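Local coordinates for ChrR-like cupin domain-containing protein (Ralstonia eutropha, PDB 3CJX) that is of unknown function but has a cupin-like beta fold and belongs to the ChrR-like cupin family, at residues Pro19-Leu24 with Asn140-Ala145; Thr30-Leu35 with Met46-Ala51; Gly63-Tyr68 with Phe114-Cys119; Gly72-Thr77 with His98-Pro103. All coordinates share one frame; numbering follows the deposited sequence. Where two conformers were deposited one is given.

Interaction 1 (Pro19-Leu24 with Asn140-Ala145); sequences PFLKAL and NWVDRA
The indole of Trp141 meets Leu21 and Leu24 where helix 135-148 packs against the loop leading into strand 30-38 of this cupin-like fold. Trp141 has two conformers; in the one described here its CG is anti to the backbone N (chi1 179°), which carries the indole from the helix toward the loop. Leu24 CA sits over one face as a CH-pi contact, 3.5 Å from the centroid of the Trp141 six-membered ring and 17° off the ring normal. The opposite face has Ala145 CB near its rim, one helical turn further on. Lys22 O lies at the edge, in plane, 3.2 Å from Trp141 CZ2. The same carbonyl accepts a hydrogen bond from the side chain of Gln149. Leu21 approaches the indole obliquely, with Leu21 CB 3.7 Å from Trp141 CH2. Beyond that, the side chains of Leu21 and Val142 cross at about a right angle, Leu21 CD1 lying 3.8 Å from Val142 CG1.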
loop_
_atom_site.group_PDB
_atom_site.type_symbol
_atom_site.label_atom_id
_atom_site.label_comp_id
_atom_site.label_asym_id
_atom_site.label_seq_id
_atom_site.Cartn_x
_atom_site.Cartn_y
_atom_site.Cartn_z
ATOM N N PRO A 19 10.153 -6.177 11.471
ATOM C CA PRO A 19 8.848 -6.742 11.165
ATOM C C PRO A 19 7.936 -5.723 10.516
ATOM O O PRO A 19 8.132 -4.530 10.694
ATOM C CB PRO A 19 8.297 -7.136 12.537
ATOM C CG PRO A 19 9.011 -6.312 13.510
ATOM C CD PRO A 19 10.337 -5.952 12.914
ATOM N N PHE A 20 6.954 -6.196 9.754
ATOM C CA PHE A 20 5.985 -5.307 9.121
ATOM C C PHE A 20 5.128 -4.631 10.190
ATOM O O PHE A 20 4.962 -5.141 11.299
ATOM C CB PHE A 20 5.072 -6.074 8.153
ATOM C CG PHE A 20 5.665 -6.320 6.785
ATOM C CD1 PHE A 20 6.961 -6.782 6.625
ATOM C CD2 PHE A 20 4.885 -6.151 5.647
ATOM C CE1 PHE A 20 7.474 -7.023 5.350
ATOM C CE2 PHE A 20 5.395 -6.397 4.374
ATOM C CZ PHE A 20 6.690 -6.838 4.232
ATOM N N LEU A 21 4.617 -3.456 9.847
ATOM C CA LEU A 21 3.695 -2.746 10.711
ATOM C C LEU A 21 2.385 -3.525 10.581
ATOM O O LEU A 21 1.940 -3.808 9.469
ATOM C CB LEU A 21 3.536 -1.299 10.237
ATOM C CG LEU A 21 4.827 -0.478 10.214
ATOM C CD1 LEU A 21 4.579 0.925 9.664
ATOM C CD2 LEU A 21 5.416 -0.437 11.627
ATOM N N LYS A 22 1.780 -3.895 11.699
ATOM C CA LYS A 22 0.584 -4.733 11.671
ATOM C C LYS A 22 -0.750 -3.992 11.666
ATOM O O LYS A 22 -0.882 -2.917 12.251
ATOM C CB LYS A 22 0.637 -5.741 12.811
ATOM C CG LYS A 22 1.970 -6.520 12.822
ATOM C CD LYS A 22 1.790 -7.972 13.180
ATOM C CE LYS A 22 2.986 -8.891 12.806
ATOM N NZ LYS A 22 4.315 -8.250 12.513
ATOM N N ALA A 23 -1.715 -4.555 10.939
ATOM C CA ALA A 23 -3.079 -4.048 10.899
ATOM C C ALA A 23 -3.239 -2.591 10.509
ATOM O O ALA A 23 -3.732 -1.799 11.304
ATOM C CB ALA A 23 -3.742 -4.291 12.258
ATOM N N LEU A 24 -2.843 -2.244 9.290
ATOM C CA LEU A 24 -2.986 -0.869 8.776
ATOM C C LEU A 24 -4.379 -0.302 9.028
ATOM O O LEU A 24 -5.392 -0.954 8.717
ATOM C CB LEU A 24 -2.718 -0.823 7.270
ATOM C CG LEU A 24 -2.781 0.553 6.575
ATOM C CD1 LEU A 24 -1.714 1.467 7.170
ATOM C CD2 LEU A 24 -2.598 0.402 5.047
ATOM N N ASN A 140 0.469 9.152 8.543
ATOM C CA ASN A 140 0.090 9.346 9.955
ATOM C C ASN A 140 -0.090 8.004 10.670
ATOM O O ASN A 140 0.425 7.838 11.780
ATOM C CB ASN A 140 -1.156 10.227 10.117
ATOM C CG ASN A 140 -0.907 11.676 9.705
ATOM O OD1 ASN A 140 0.104 12.000 9.075
ATOM N ND2 ASN A 140 -1.830 12.550 10.056
ATOM N N TRP A 141 -0.801 7.055 10.065
ATOM C CA TRP A 141 -0.945 5.751 10.710
ATOM C C TRP A 141 0.416 5.084 10.832
ATOM O O TRP A 141 0.723 4.498 11.874
ATOM C CB TRP A 141 -1.902 4.815 9.973
ATOM C CG TRP A 141 -1.988 3.489 10.665
ATOM C CD1 TRP A 141 -2.828 3.148 11.680
ATOM C CD2 TRP A 141 -1.164 2.349 10.426
ATOM N NE1 TRP A 141 -2.594 1.858 12.071
ATOM C CE2 TRP A 141 -1.568 1.351 11.324
ATOM C CE3 TRP A 141 -0.121 2.077 9.537
ATOM C CZ2 TRP A 141 -0.981 0.103 11.352
ATOM C CZ3 TRP A 141 0.456 0.840 9.561
ATOM C CH2 TRP A 141 0.029 -0.136 10.458
ATOM N N VAL A 142 1.230 5.174 9.778
ATOM C CA VAL A 142 2.573 4.564 9.806
ATOM C C VAL A 142 3.398 5.085 10.988
ATOM O O VAL A 142 3.902 4.302 11.796
ATOM C CB VAL A 142 3.379 4.825 8.490
ATOM C CG1 VAL A 142 4.886 4.548 8.713
ATOM C CG2 VAL A 142 2.794 4.026 7.300
ATOM N N ASP A 143 3.504 6.405 11.098
ATOM C CA ASP A 143 4.305 7.021 12.161
ATOM C C ASP A 143 3.755 6.665 13.536
ATOM O O ASP A 143 4.523 6.487 14.475
ATOM C CB ASP A 143 4.395 8.540 11.979
ATOM C CG ASP A 143 5.234 8.941 10.770
ATOM O OD1 ASP A 143 6.185 8.195 10.423
ATOM O OD2 ASP A 143 4.951 10.025 10.184
ATOM N N ARG A 144 2.433 6.555 13.644
ATOM C CA ARG A 144 1.789 6.139 14.893
ATOM C C ARG A 144 2.053 4.661 15.140
ATOM O O ARG A 144 2.275 4.250 16.283
ATOM C CB ARG A 144 0.268 6.433 14.869
ATOM C CG ARG A 144 -0.653 5.494 15.753
ATOM C CD ARG A 144 -2.132 5.986 15.890
ATOM N NE ARG A 144 -2.622 6.637 14.663
ATOM C CZ ARG A 144 -2.599 7.959 14.413
ATOM N NH1 ARG A 144 -2.136 8.842 15.311
ATOM N NH2 ARG A 144 -3.054 8.415 13.242
ATOM N N ALA A 145 2.016 3.863 14.071
ATOM C CA ALA A 145 2.223 2.418 14.194
ATOM C C ALA A 145 3.649 2.115 14.646
ATOM O O ALA A 145 3.863 1.212 15.451
ATOM C CB ALA A 145 1.901 1.718 12.882
#

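Interaction 2 (Thr30-Leu35 with Met46-Ala51); sequences TDIFPL and MRASFA
Arg47 pairs with Phe33 across two antiparallel strands, and its side chain can be followed outward. Arg47 CB lies beside Phe33, 4.1 Å from Phe33 CB. Arg47 CG is 3.9 Å from Leu35 CD1, where the two side chains cross. Bends at chi2 (-88°) and chi3 (-66°) then turn the chain away from strand 30-38. At the tip, NH1 forms a salt bridge with Glu111 and a hydrogen bond with Val112 O, both on the neighbouring strand 110-117. NH2 packs near the ring of Phe20.

The backbones are joined by paired bonds at Phe33 and Arg47: Phe33 N to Arg47 O is 2.8 Å and Arg47 N to Phe33 O is 3.1 Å. Asp31 and Ser49 form the next hydrogen-bonded pair. The hydroxyl of Ser49 is bonded to Glu111 as well. On the other face of the sheet, selenomethionine Met46 bends back over Pro34, with Met46 SE 4.0 Å from Pro34 CB. Ile32 CD1 meets Ala48 CB there at 4.0 Å, and Thr30 lies side by side with Phe50. This is a regular antiparallel beta hairpin, strands 30-38 and 43-50, built into the larger sheet of the cupin-like fold.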
loop_
_atom_site.group_PDB
_atom_site.type_symbol
_atom_site.label_atom_id
_atom_site.label_comp_id
_atom_site.label_asym_id
_atom_site.label_seq_id
_atom_site.Cartn_x
_atom_site.Cartn_y
_atom_site.Cartn_z
ATOM N N THR A 30 -3.963 -6.807 7.015
ATOM C CA THR A 30 -3.207 -5.950 6.117
ATOM C C THR A 30 -1.966 -5.423 6.852
ATOM O O THR A 30 -2.054 -4.496 7.657
ATOM C CB THR A 30 -4.061 -4.793 5.593
ATOM O OG1 THR A 30 -5.214 -5.321 4.938
ATOM C CG2 THR A 30 -3.284 -3.965 4.615
ATOM N N ASP A 31 -0.821 -6.047 6.586
ATOM C CA ASP A 31 0.457 -5.648 7.169
ATOM C C ASP A 31 1.321 -4.919 6.124
ATOM O O ASP A 31 1.493 -5.395 5.011
ATOM C CB ASP A 31 1.160 -6.891 7.685
ATOM C CG ASP A 31 0.345 -7.614 8.734
ATOM O OD1 ASP A 31 -0.466 -6.951 9.403
ATOM O OD2 ASP A 31 0.522 -8.837 8.911
ATOM N N ILE A 32 1.907 -3.791 6.504
ATOM C CA ILE A 32 2.656 -2.943 5.575
ATOM C C ILE A 32 4.070 -2.701 6.019
ATOM O O ILE A 32 4.368 -2.683 7.229
ATOM C CB ILE A 32 2.073 -1.490 5.530
ATOM C CG1 ILE A 32 0.595 -1.489 5.297
ATOM C CG2 ILE A 32 2.642 -0.681 4.395
ATOM C CD1 ILE A 32 0.254 -2.029 3.943
ATOM N N PHE A 33 4.933 -2.497 5.026
ATOM C CA PHE A 33 6.279 -2.024 5.263
ATOM C C PHE A 33 6.432 -0.805 4.343
ATOM O O PHE A 33 6.515 -0.964 3.135
ATOM C CB PHE A 33 7.346 -3.082 4.980
ATOM C CG PHE A 33 8.649 -2.806 5.677
ATOM C CD1 PHE A 33 9.324 -1.605 5.464
ATOM C CD2 PHE A 33 9.184 -3.722 6.555
ATOM C CE1 PHE A 33 10.496 -1.326 6.103
ATOM C CE2 PHE A 33 10.366 -3.460 7.195
ATOM C CZ PHE A 33 11.031 -2.254 6.962
ATOM N N PRO A 34 6.466 0.413 4.910
ATOM C CA PRO A 34 6.584 1.561 4.038
ATOM C C PRO A 34 7.980 1.666 3.457
ATOM O O PRO A 34 8.940 1.277 4.106
ATOM C CB PRO A 34 6.311 2.739 4.981
ATOM C CG PRO A 34 6.762 2.260 6.297
ATOM C CD PRO A 34 6.456 0.808 6.331
ATOM N N LEU A 35 8.067 2.157 2.228
ATOM C CA LEU A 35 9.334 2.356 1.531
ATOM C C LEU A 35 9.531 3.843 1.191
ATOM O O LEU A 35 10.473 4.473 1.685
ATOM C CB LEU A 35 9.394 1.469 0.273
ATOM C CG LEU A 35 9.058 0.001 0.572
ATOM C CD1 LEU A 35 8.978 -0.841 -0.690
ATOM C CD2 LEU A 35 10.099 -0.546 1.554
HETATM N N MSE A 46 5.042 0.953 -1.448
HETATM C CA MSE A 46 4.951 0.108 -0.254
HETATM C C MSE A 46 5.041 -1.381 -0.549
HETATM O O MSE A 46 4.795 -1.827 -1.658
HETATM C CB MSE A 46 3.572 0.264 0.384
HETATM C CG MSE A 46 2.969 1.661 0.473
HETATM SE SE MSE A 46 3.750 2.750 1.862
HETATM C CE MSE A 46 5.114 3.727 0.972
ATOM N N ARG A 47 5.352 -2.140 0.485
ATOM C CA ARG A 47 5.299 -3.591 0.462
ATOM C C ARG A 47 4.129 -3.918 1.358
ATOM O O ARG A 47 4.061 -3.383 2.473
ATOM C CB ARG A 47 6.556 -4.202 1.063
ATOM C CG ARG A 47 7.660 -4.432 0.098
ATOM C CD ARG A 47 7.636 -5.779 -0.611
ATOM N NE ARG A 47 7.850 -6.941 0.251
ATOM C CZ ARG A 47 6.918 -7.801 0.663
ATOM N NH1 ARG A 47 5.645 -7.676 0.309
ATOM N NH2 ARG A 47 7.267 -8.826 1.432
ATOM N N ALA A 48 3.199 -4.749 0.878
ATOM C CA ALA A 48 2.055 -5.191 1.691
ATOM C C ALA A 48 2.110 -6.711 1.863
ATOM O O ALA A 48 2.614 -7.421 0.996
ATOM C CB ALA A 48 0.736 -4.772 1.058
ATOM N N SER A 49 1.623 -7.194 3.002
ATOM C CA SER A 49 1.558 -8.625 3.302
ATOM C C SER A 49 0.122 -8.914 3.738
ATOM O O SER A 49 -0.311 -8.502 4.808
ATOM C CB SER A 49 2.560 -9.021 4.381
ATOM O OG SER A 49 2.578 -10.425 4.552
ATOM N N PHE A 50 -0.615 -9.608 2.875
ATOM C CA PHE A 50 -2.016 -9.879 3.112
ATOM C C PHE A 50 -2.329 -11.283 3.597
ATOM O O PHE A 50 -1.822 -12.267 3.063
ATOM C CB PHE A 50 -2.789 -9.645 1.842
ATOM C CG PHE A 50 -2.723 -8.243 1.343
ATOM C CD1 PHE A 50 -3.582 -7.283 1.840
ATOM C CD2 PHE A 50 -1.853 -7.904 0.336
ATOM C CE1 PHE A 50 -3.553 -6.006 1.363
ATOM C CE2 PHE A 50 -1.810 -6.615 -0.150
ATOM C CZ PHE A 50 -2.662 -5.663 0.365
ATOM N N ALA A 51 -3.198 -11.347 4.598
ATOM C CA ALA A 51 -3.642 -12.589 5.172
ATOM C C ALA A 51 -4.689 -13.195 4.251
ATOM O O ALA A 51 -5.317 -12.472 3.471
ATOM C CB ALA A 51 -4.247 -12.319 6.546
#

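Interaction 3 (Gly63-Tyr68 with Phe114-Cys119); sequences GTVHMY and FMLSGC
Met67 and Phe114 form a non-hydrogen-bonded pair, and their first torsions differ. Met67, a selenomethionine, has CG anti to the backbone N (chi1 172°). Phe114 has CG between the backbone N and the carbonyl carbon (chi1 65°). With these torsions the selenium comes obliquely to the Phe114 ring. The two side chains run side by side and point the same way, with CB atoms of Met67 and Phe114 4.0 Å apart. Met67 SE lies 5.3 Å from the centroid of the Phe114 ring, 52° off its normal. This is a Met-aromatic contact. Val65 CG2 and Leu116 CD1 meet on the same face of the sheet.

His66 and Met115 form the hydrogen-bonded pair between the Val65-Leu116 and Met67-Phe114 pairs. His66 N to Met115 O is 3.0 Å, and Met115 N to His66 O is 2.8 Å. Their side chains lie on the other face. The carbonyl O of Met115 sits at the edge of the His66 imidazole, near its plane. His66 ND1 is hydrogen-bonded to Tyr89 OH. A third bond, Ser117 N to Thr64 O at 2.9 Å, is nearly straight and extends the ladder toward Gly63 and Gly118, in the loops where strand 65-71 begins and strand 110-117 ends.

In the cupin-like fold this pair lies inside a sheet. Strand 88-92 borders 65-71, strand 43-50 borders 110-117, and Met67 also reaches Trp74 and Tyr76 on strand 73-76.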
loop_
_atom_site.group_PDB
_atom_site.type_symbol
_atom_site.label_atom_id
_atom_site.label_comp_id
_atom_site.label_asym_id
_atom_site.label_seq_id
_atom_site.Cartn_x
_atom_site.Cartn_y
_atom_site.Cartn_z
ATOM N N GLY A 63 -5.264 8.194 -9.215
ATOM C CA GLY A 63 -4.013 8.158 -9.968
ATOM C C GLY A 63 -3.688 6.709 -10.283
ATOM O O GLY A 63 -4.454 5.811 -9.866
ATOM N N THR A 64 -2.571 6.461 -10.982
ATOM C CA THR A 64 -2.235 5.094 -11.402
ATOM C C THR A 64 -1.786 4.183 -10.272
ATOM O O THR A 64 -1.389 4.651 -9.220
ATOM C CB THR A 64 -1.118 5.046 -12.481
ATOM O OG1 THR A 64 0.115 5.502 -11.926
ATOM C CG2 THR A 64 -1.490 5.878 -13.721
ATOM N N VAL A 65 -1.908 2.880 -10.493
ATOM C CA VAL A 65 -1.405 1.861 -9.554
ATOM C C VAL A 65 -0.598 0.841 -10.325
ATOM O O VAL A 65 -1.085 0.268 -11.303
ATOM C CB VAL A 65 -2.490 1.050 -8.836
ATOM C CG1 VAL A 65 -1.838 0.025 -7.939
ATOM C CG2 VAL A 65 -3.419 1.943 -8.018
ATOM N N HIS A 66 0.649 0.662 -9.900
ATOM C CA HIS A 66 1.566 -0.353 -10.440
ATOM C C HIS A 66 1.766 -1.385 -9.341
ATOM O O HIS A 66 2.238 -1.069 -8.258
ATOM C CB HIS A 66 2.913 0.239 -10.803
ATOM C CG HIS A 66 2.861 1.197 -11.938
ATOM N ND1 HIS A 66 3.022 0.798 -13.243
ATOM C CD2 HIS A 66 2.699 2.538 -11.968
ATOM C CE1 HIS A 66 2.938 1.853 -14.035
ATOM N NE2 HIS A 66 2.751 2.923 -13.285
HETATM N N MSE A 67 1.414 -2.624 -9.622
HETATM C CA MSE A 67 1.501 -3.650 -8.593
HETATM C C MSE A 67 2.085 -4.954 -9.085
HETATM O O MSE A 67 1.696 -5.461 -10.132
HETATM C CB MSE A 67 0.123 -3.865 -7.984
HETATM C CG MSE A 67 0.013 -5.036 -7.041
HETATM SE SE MSE A 67 -1.135 -4.618 -5.556
HETATM C CE MSE A 67 -2.417 -3.495 -6.544
ATOM N N TYR A 68 3.027 -5.467 -8.291
ATOM C CA TYR A 68 3.693 -6.710 -8.561
ATOM C C TYR A 68 3.489 -7.651 -7.394
ATOM O O TYR A 68 3.817 -7.321 -6.238
ATOM C CB TYR A 68 5.185 -6.482 -8.771
ATOM C CG TYR A 68 5.972 -7.733 -9.126
ATOM C CD1 TYR A 68 6.015 -8.198 -10.438
ATOM C CD2 TYR A 68 6.695 -8.419 -8.159
ATOM C CE1 TYR A 68 6.744 -9.316 -10.775
ATOM C CE2 TYR A 68 7.432 -9.541 -8.480
ATOM C CZ TYR A 68 7.447 -9.995 -9.786
ATOM O OH TYR A 68 8.178 -11.110 -10.112
ATOM N N PHE A 114 3.804 -2.306 -4.400
ATOM C CA PHE A 114 3.078 -1.445 -5.305
ATOM C C PHE A 114 3.468 -0.013 -5.211
ATOM O O PHE A 114 4.009 0.439 -4.209
ATOM C CB PHE A 114 1.571 -1.557 -5.103
ATOM C CG PHE A 114 1.100 -1.083 -3.771
ATOM C CD1 PHE A 114 0.762 0.254 -3.573
ATOM C CD2 PHE A 114 0.974 -1.971 -2.723
ATOM C CE1 PHE A 114 0.335 0.701 -2.337
ATOM C CE2 PHE A 114 0.530 -1.548 -1.489
ATOM C CZ PHE A 114 0.210 -0.202 -1.292
HETATM N N MSE A 115 3.203 0.681 -6.305
HETATM C CA MSE A 115 3.443 2.096 -6.410
HETATM C C MSE A 115 2.069 2.754 -6.661
HETATM O O MSE A 115 1.539 2.637 -7.764
HETATM C CB MSE A 115 4.451 2.361 -7.548
HETATM C CG MSE A 115 5.867 1.681 -7.395
HETATM SE SE MSE A 115 6.405 -0.001 -8.358
HETATM C CE MSE A 115 5.287 -1.420 -7.708
ATOM N N LEU A 116 1.509 3.422 -5.651
ATOM C CA LEU A 116 0.197 4.071 -5.767
ATOM C C LEU A 116 0.306 5.575 -5.878
ATOM O O LEU A 116 0.811 6.227 -4.977
ATOM C CB LEU A 116 -0.673 3.741 -4.544
ATOM C CG LEU A 116 -2.064 4.397 -4.419
ATOM C CD1 LEU A 116 -3.013 3.978 -5.521
ATOM C CD2 LEU A 116 -2.674 4.052 -3.080
ATOM N N SER A 117 -0.193 6.121 -6.973
ATOM C CA SER A 117 -0.223 7.565 -7.160
ATOM C C SER A 117 -1.615 8.061 -6.877
ATOM O O SER A 117 -2.604 7.361 -7.106
ATOM C CB SER A 117 0.168 7.971 -8.572
ATOM O OG SER A 117 1.534 7.684 -8.768
ATOM N N GLY A 118 -1.682 9.284 -6.383
ATOM C CA GLY A 118 -2.927 9.901 -6.060
ATOM C C GLY A 118 -3.473 9.342 -4.779
ATOM O O GLY A 118 -2.769 8.739 -3.969
ATOM N N CYS A 119 -4.774 9.482 -4.653
ATOM C CA CYS A 119 -5.460 9.139 -3.453
ATOM C C CYS A 119 -6.451 7.992 -3.665
ATOM O O CYS A 119 -6.800 7.632 -4.795
ATOM C CB CYS A 119 -6.144 10.420 -2.999
ATOM S SG CYS A 119 -7.204 10.275 -1.680
#

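Interaction 4 (Gly72-Thr77 with His98-Pro103); sequences GCWYYT and HQFNTP
The Tyr76 ring is held between two partners. His98 CB lies over the centre of one face, 3.5 Å from the Tyr76 ring centroid, as a CH-pi contact. Trp74 CZ3 lies over the centre of the opposite face. Gln99 O and Phe100 N sit at the Tyr76 edge, in plane. The imidazole of His98 also forms an offset stack with Tyr76, planes at 25°. Trp74 in turn has Phe100 CE2 over one face. Its five-membered ring and the Phe100 ring make an offset stack, centroids 4.8 Å apart and planes at 27°. Tyr75 turns to the other side of the sheet. Asn101 CB lies over one face of the Tyr75 ring, 3.7 Å from its centroid, and Pro103 CG meets the ring edge.

The Thr77 hydroxyl links two side chains. Thr77 OG1 accepts from Asn101 ND2 at 2.8 Å, in the amide plane, and donates to Gln99 OE1, also at 2.8 Å. Asn101 OD1 is taken by Thr55. The backbone bond Tyr75 N to Asn101 O, 3.0 Å, joins the antiparallel strands. Thr77 N to Gln99 O, also 3.0 Å, continues the pairing just past strand 73-76.

Within the second sheet of the cupin-like fold, strand 84-85 borders 73-76, and strand 58-61 borders 97-101. Trp74 and Tyr76 pack on Leu90 of strand 88-92, and Trp74 also on Val112 of strand 110-117.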
loop_
_atom_site.group_PDB
_atom_site.type_symbol
_atom_site.label_atom_id
_atom_site.label_comp_id
_atom_site.label_asym_id
_atom_site.label_seq_id
_atom_site.Cartn_x
_atom_site.Cartn_y
_atom_site.Cartn_z
ATOM N N GLY A 72 1.742 -15.590 -3.329
ATOM C CA GLY A 72 0.375 -15.755 -2.880
ATOM C C GLY A 72 -0.614 -15.675 -4.014
ATOM O O GLY A 72 -0.323 -16.075 -5.138
ATOM N N CYS A 73 -1.798 -15.169 -3.691
ATOM C CA CYS A 73 -2.856 -15.014 -4.657
ATOM C C CYS A 73 -3.877 -13.957 -4.232
ATOM O O CYS A 73 -4.226 -13.835 -3.045
ATOM C CB CYS A 73 -3.573 -16.347 -4.867
ATOM S SG CYS A 73 -5.056 -16.180 -5.910
ATOM N N TRP A 74 -4.339 -13.182 -5.208
ATOM C CA TRP A 74 -5.393 -12.210 -4.972
ATOM C C TRP A 74 -6.107 -11.894 -6.270
ATOM O O TRP A 74 -5.575 -12.129 -7.359
ATOM C CB TRP A 74 -4.861 -10.943 -4.336
ATOM C CG TRP A 74 -4.017 -10.066 -5.221
ATOM C CD1 TRP A 74 -2.655 -10.061 -5.310
ATOM C CD2 TRP A 74 -4.479 -9.026 -6.093
ATOM N NE1 TRP A 74 -2.249 -9.105 -6.198
ATOM C CE2 TRP A 74 -3.345 -8.456 -6.692
ATOM C CE3 TRP A 74 -5.741 -8.529 -6.428
ATOM C CZ2 TRP A 74 -3.427 -7.403 -7.598
ATOM C CZ3 TRP A 74 -5.828 -7.482 -7.339
ATOM C CH2 TRP A 74 -4.679 -6.936 -7.917
ATOM N N TYR A 75 -7.327 -11.388 -6.151
ATOM C CA TYR A 75 -8.128 -11.052 -7.321
ATOM C C TYR A 75 -9.130 -9.952 -7.013
ATOM O O TYR A 75 -9.478 -9.704 -5.857
ATOM C CB TYR A 75 -8.889 -12.283 -7.802
ATOM C CG TYR A 75 -9.948 -12.748 -6.830
ATOM C CD1 TYR A 75 -9.614 -13.573 -5.754
ATOM C CD2 TYR A 75 -11.280 -12.352 -6.970
ATOM C CE1 TYR A 75 -10.567 -13.986 -4.847
ATOM C CE2 TYR A 75 -12.235 -12.747 -6.058
ATOM C CZ TYR A 75 -11.869 -13.574 -4.999
ATOM O OH TYR A 75 -12.800 -14.002 -4.079
ATOM N N TYR A 76 -9.583 -9.296 -8.067
ATOM C CA TYR A 76 -10.562 -8.244 -7.934
ATOM C C TYR A 76 -11.910 -8.919 -8.132
ATOM O O TYR A 76 -12.089 -9.706 -9.057
ATOM C CB TYR A 76 -10.351 -7.101 -8.941
ATOM C CG TYR A 76 -9.198 -6.137 -8.663
ATOM C CD1 TYR A 76 -8.995 -5.595 -7.393
ATOM C CD2 TYR A 76 -8.402 -5.651 -9.701
ATOM C CE1 TYR A 76 -7.974 -4.674 -7.147
ATOM C CE2 TYR A 76 -7.396 -4.711 -9.468
ATOM C CZ TYR A 76 -7.186 -4.234 -8.190
ATOM O OH TYR A 76 -6.161 -3.345 -7.958
ATOM N N THR A 77 -12.849 -8.625 -7.242
ATOM C CA THR A 77 -14.202 -9.188 -7.288
ATOM C C THR A 77 -14.812 -9.274 -8.684
ATOM O O THR A 77 -15.451 -10.247 -9.037
ATOM C CB THR A 77 -15.155 -8.289 -6.472
ATOM O OG1 THR A 77 -14.641 -8.127 -5.146
ATOM C CG2 THR A 77 -16.552 -8.868 -6.436
ATOM N N HIS A 98 -12.083 -0.986 -8.057
ATOM C CA HIS A 98 -12.162 -2.439 -7.920
ATOM C C HIS A 98 -12.082 -2.801 -6.454
ATOM O O HIS A 98 -11.810 -1.949 -5.621
ATOM C CB HIS A 98 -11.037 -3.144 -8.690
ATOM C CG HIS A 98 -11.012 -2.822 -10.149
ATOM N ND1 HIS A 98 -10.011 -2.073 -10.728
ATOM C CD2 HIS A 98 -11.899 -3.093 -11.134
ATOM C CE1 HIS A 98 -10.266 -1.920 -12.015
ATOM N NE2 HIS A 98 -11.409 -2.524 -12.286
ATOM N N GLN A 99 -12.304 -4.080 -6.161
ATOM C CA GLN A 99 -12.294 -4.607 -4.798
ATOM C C GLN A 99 -11.323 -5.783 -4.626
ATOM O O GLN A 99 -11.533 -6.855 -5.184
ATOM C CB GLN A 99 -13.703 -5.051 -4.421
ATOM C CG GLN A 99 -13.774 -5.698 -3.067
ATOM C CD GLN A 99 -15.173 -5.959 -2.615
ATOM O OE1 GLN A 99 -15.997 -6.516 -3.348
ATOM N NE2 GLN A 99 -15.452 -5.583 -1.374
ATOM N N PHE A 100 -10.312 -5.563 -3.794
ATOM C CA PHE A 100 -9.246 -6.518 -3.511
ATOM C C PHE A 100 -9.775 -7.674 -2.658
ATOM O O PHE A 100 -10.513 -7.461 -1.697
ATOM C CB PHE A 100 -8.107 -5.778 -2.774
ATOM C CG PHE A 100 -6.870 -6.593 -2.536
ATOM C CD1 PHE A 100 -6.721 -7.334 -1.367
ATOM C CD2 PHE A 100 -5.828 -6.574 -3.446
ATOM C CE1 PHE A 100 -5.574 -8.069 -1.132
ATOM C CE2 PHE A 100 -4.676 -7.307 -3.228
ATOM C CZ PHE A 100 -4.537 -8.049 -2.076
ATOM N N ASN A 101 -9.397 -8.890 -3.026
ATOM C CA ASN A 101 -9.748 -10.073 -2.275
ATOM C C ASN A 101 -8.561 -11.021 -2.217
ATOM O O ASN A 101 -7.843 -11.159 -3.216
ATOM C CB ASN A 101 -10.858 -10.871 -2.967
ATOM C CG ASN A 101 -12.180 -10.133 -3.055
ATOM O OD1 ASN A 101 -12.995 -10.175 -2.129
ATOM N ND2 ASN A 101 -12.443 -9.546 -4.216
ATOM N N THR A 102 -8.348 -11.649 -1.058
ATOM C CA THR A 102 -7.411 -12.760 -0.959
ATOM C C THR A 102 -8.316 -13.941 -0.698
ATOM O O THR A 102 -9.073 -13.927 0.271
ATOM C CB THR A 102 -6.354 -12.667 0.164
ATOM O OG1 THR A 102 -6.970 -12.326 1.411
ATOM C CG2 THR A 102 -5.276 -11.661 -0.189
ATOM N N PRO A 103 -8.267 -14.957 -1.565
ATOM C CA PRO A 103 -9.087 -16.152 -1.325
ATOM C C PRO A 103 -8.869 -16.773 0.043
ATOM O O PRO A 103 -7.737 -16.801 0.525
ATOM C CB PRO A 103 -8.584 -17.149 -2.378
ATOM C CG PRO A 103 -7.960 -16.315 -3.445
ATOM C CD PRO A 103 -7.451 -15.069 -2.794
#

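Overall arrangement
Interactions 2 and 3 lie in one sheet and meet where Met46 O and Phe114 N are 3.0 Å apart, probably a hydrogen bond. Interaction 1 adds the loop and helix beside that sheet, and Leu21 N probably donates a hydrogen bond to Ile32 O of interaction 2, 2.7 Å away. Interaction 4 belongs to the second sheet. It touches interaction 2 through Ala51 O and Thr102 OG1, 2.6 Å apart, and interaction 3 through Met67 SE and Trp74 CZ2, 4.1 Å apart. The centres of interactions 1 and 4 are about 22 Å apart. The side chains of Met67 and Tyr76 each lie about 3 Å from bound glycerol, probably from the crystallisation liquor, which may mark a pocket there.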